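Local coordinates for protein type III restriction-modification enzyme EcoP15I Res subunit (Escherichia coli, PDB 4ZCF) that cleaves DNA 25-27 base pairs downstream of one of two inversely oriented recognition sites, together with the Mod subunit, using ATP-binding helicase-type and endonuclease-type domains, at residues 279-284 / 530-535. Residues are numbered along the deposited sequence; the frame is centred on the assembly and turned at random.
Sequences KGIDAY and QEVGRG
The ammonium group of K279 donates a hydrogen bond to the carbonyl of G535, with NZ of K279 2.9 Å from O of G535. It meets that oxygen from above the carbonyl plane, 50° out of it, while CD of K279 lies 3.6 Å from O of G535, so the aliphatic chain runs beside the same carbonyl. The second touch is apolar: CD1 of I281 rests 3.9 Å from CB of V532 and also meets its CG2. In I281, CG1 stands beside the backbone N (chi1 -35°), anti to the carbonyl carbon, and its terminal CD1 meets the valine; two beta-branched residues suit this buried interface. G535 contributes backbone alone, its N bonded to O of V532.

NZ of K279 is also hydrogen-bonded to the carbonyls of P511, V513 and R537 and makes a cation-pi contact with F514, so a long, charged chain suits this buried site. A methionine here would probably leave these carbonyls without their shared donor and G535 no longer tied to the start of strand 280-285. The QEVGRG sequence begins the QxxGRxxR motif VI of superfamily 2 helicases, which the contact joins to that strand; R537, further along, lines the AMP pocket. V532 also packs on Y556 and F565. Strand 280-285 lies between 553-558 and 591-593 in the parallel sheet of the second RecA-like domain, with helices 528-532 and 565-576 packed beside it.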
ATOM      1  N   LYS C 279      31.370  25.761  17.296  1.00 59.83           N
ATOM      2  CA  LYS C 279      31.208  27.128  17.825  1.00 59.99           C
ATOM      3  C   LYS C 279      31.593  27.190  19.316  1.00 66.34           C
ATOM      4  O   LYS C 279      31.379  26.224  20.049  1.00 66.19           O
ATOM      5  CB  LYS C 279      29.750  27.599  17.703  1.00 61.03           C
ATOM      6  CG  LYS C 279      29.235  27.850  16.302  1.00 58.76           C
ATOM      7  CD  LYS C 279      27.940  28.642  16.409  1.00 57.42           C
ATOM      8  CE  LYS C 279      27.078  28.541  15.181  1.00 58.96           C
ATOM      9  NZ  LYS C 279      25.900  27.664  15.398  1.00 60.87           N
ATOM     10  N   GLY C 280      32.123  28.333  19.747  1.00 63.68           N
ATOM     11  CA  GLY C 280      32.455  28.573  21.146  1.00 63.87           C
ATOM     12  C   GLY C 280      31.199  28.931  21.917  1.00 68.88           C
ATOM     13  O   GLY C 280      30.159  29.196  21.299  1.00 68.78           O
ATOM     14  N   ILE C 281      31.257  28.940  23.261  1.00 65.49           N
ATOM     15  CA  ILE C 281      30.059  29.259  24.052  1.00 65.79           C
ATOM     16  C   ILE C 281      30.140  30.613  24.764  1.00 70.81           C
ATOM     17  O   ILE C 281      31.186  30.947  25.317  1.00 70.30           O
ATOM     18  CB  ILE C 281      29.650  28.112  25.035  1.00 68.75           C
ATOM     19  CG1 ILE C 281      29.919  26.688  24.467  1.00 69.47           C
ATOM     20  CG2 ILE C 281      28.208  28.288  25.568  1.00 68.76           C
ATOM     21  CD1 ILE C 281      28.973  26.190  23.308  1.00 78.75           C
ATOM     22  N   ASP C 282      29.014  31.363  24.779  1.00 68.37           N
ATOM     23  CA  ASP C 282      28.862  32.645  25.471  1.00 68.68           C
ATOM     24  C   ASP C 282      27.608  32.604  26.343  1.00 72.15           C
ATOM     25  O   ASP C 282      26.505  32.927  25.889  1.00 71.04           O
ATOM     26  CB  ASP C 282      28.869  33.835  24.493  1.00 71.06           C
ATOM     27  CG  ASP C 282      30.245  34.192  23.955  1.00 85.71           C
ATOM     28  OD1 ASP C 282      31.243  34.004  24.693  1.00 85.79           O
ATOM     29  OD2 ASP C 282      30.325  34.674  22.804  1.00 96.03           O
ATOM     30  N   ALA C 283      27.790  32.156  27.598  1.00 69.27           N
ATOM     31  CA  ALA C 283      26.723  31.975  28.578  1.00 69.63           C
ATOM     32  C   ALA C 283      26.220  33.253  29.248  1.00 75.52           C
ATOM     33  O   ALA C 283      27.023  34.102  29.648  1.00 74.75           O
ATOM     34  CB  ALA C 283      27.149  30.971  29.622  1.00 70.37           C
ATOM     35  N   TYR C 284      24.872  33.363  29.378  1.00 73.77           N
ATOM     36  CA  TYR C 284      24.145  34.475  30.001  1.00 74.02           C
ATOM     37  C   TYR C 284      23.282  33.964  31.151  1.00 80.09           C
ATOM     38  O   TYR C 284      22.358  33.177  30.914  1.00 80.58           O
ATOM     39  CB  TYR C 284      23.255  35.201  28.980  1.00 74.82           C
ATOM     40  CG  TYR C 284      24.010  35.919  27.887  1.00 76.56           C
ATOM     41  CD1 TYR C 284      24.413  37.243  28.045  1.00 78.38           C
ATOM     42  CD2 TYR C 284      24.289  35.291  26.676  1.00 77.35           C
ATOM     43  CE1 TYR C 284      25.097  37.916  27.034  1.00 78.99           C
ATOM     44  CE2 TYR C 284      24.969  35.955  25.656  1.00 78.27           C
ATOM     45  CZ  TYR C 284      25.362  37.271  25.834  1.00 85.49           C
ATOM     46  OH  TYR C 284      26.036  37.930  24.829  1.00 85.65           O
ATOM     47  N   GLN C 530      25.412  18.246  25.753  1.00 64.03           N
ATOM     48  CA  GLN C 530      24.326  17.772  24.891  1.00 62.85           C
ATOM     49  C   GLN C 530      23.362  18.897  24.510  1.00 65.26           C
ATOM     50  O   GLN C 530      22.898  18.928  23.361  1.00 64.95           O
ATOM     51  CB  GLN C 530      23.569  16.645  25.572  1.00 63.56           C
ATOM     52  N   GLU C 531      23.063  19.815  25.469  1.00 59.61           N
ATOM     53  CA  GLU C 531      22.151  20.942  25.244  1.00 58.53           C
ATOM     54  C   GLU C 531      22.750  22.079  24.443  1.00 61.65           C
ATOM     55  O   GLU C 531      22.019  22.756  23.730  1.00 59.68           O
ATOM     56  CB  GLU C 531      21.418  21.415  26.519  1.00 59.82           C
ATOM     57  CG  GLU C 531      22.281  21.906  27.670  1.00 68.07           C
ATOM     58  CD  GLU C 531      21.544  22.053  28.992  1.00 90.55           C
ATOM     59  OE1 GLU C 531      21.893  21.330  29.953  1.00 90.45           O
ATOM     60  OE2 GLU C 531      20.617  22.892  29.067  1.00 84.02           O
ATOM     61  N   VAL C 532      24.079  22.272  24.536  1.00 60.04           N
ATOM     62  CA  VAL C 532      24.791  23.290  23.753  1.00 60.10           C
ATOM     63  C   VAL C 532      25.036  22.776  22.311  1.00 64.44           C
ATOM     64  O   VAL C 532      25.028  23.578  21.374  1.00 64.30           O
ATOM     65  CB  VAL C 532      26.055  23.923  24.437  1.00 63.78           C
ATOM     66  CG1 VAL C 532      25.699  24.632  25.737  1.00 63.23           C
ATOM     67  CG2 VAL C 532      27.175  22.912  24.661  1.00 63.55           C
ATOM     68  N   GLY C 533      25.184  21.447  22.166  1.00 60.58           N
ATOM     69  CA  GLY C 533      25.385  20.729  20.906  1.00 60.26           C
ATOM     70  C   GLY C 533      24.315  20.947  19.846  1.00 66.17           C
ATOM     71  O   GLY C 533      24.571  20.743  18.652  1.00 66.92           O
ATOM     72  N   ARG C 534      23.118  21.401  20.263  1.00 62.44           N
ATOM     73  CA  ARG C 534      22.002  21.687  19.353  1.00 62.70           C
ATOM     74  C   ARG C 534      22.291  22.926  18.458  1.00 69.10           C
ATOM     75  O   ARG C 534      21.634  23.117  17.424  1.00 69.65           O
ATOM     76  CB  ARG C 534      20.674  21.852  20.136  1.00 61.44           C
ATOM     77  CG  ARG C 534      20.523  20.905  21.330  1.00 60.78           C
ATOM     78  CD  ARG C 534      19.099  20.810  21.828  1.00 64.90           C
ATOM     79  NE  ARG C 534      19.022  20.434  23.246  1.00 79.35           N
ATOM     80  CZ  ARG C 534      19.079  19.188  23.720  1.00 93.76           C
ATOM     81  NH1 ARG C 534      19.229  18.161  22.892  1.00 87.93           N
ATOM     82  NH2 ARG C 534      19.005  18.964  25.023  1.00 77.36           N
ATOM     83  N   GLY C 535      23.278  23.734  18.865  1.00 65.84           N
ATOM     84  CA  GLY C 535      23.714  24.933  18.150  1.00 65.07           C
ATOM     85  C   GLY C 535      25.220  25.083  18.038  1.00 66.74           C
ATOM     86  O   GLY C 535      25.706  26.196  17.847  1.00 65.37           O
TER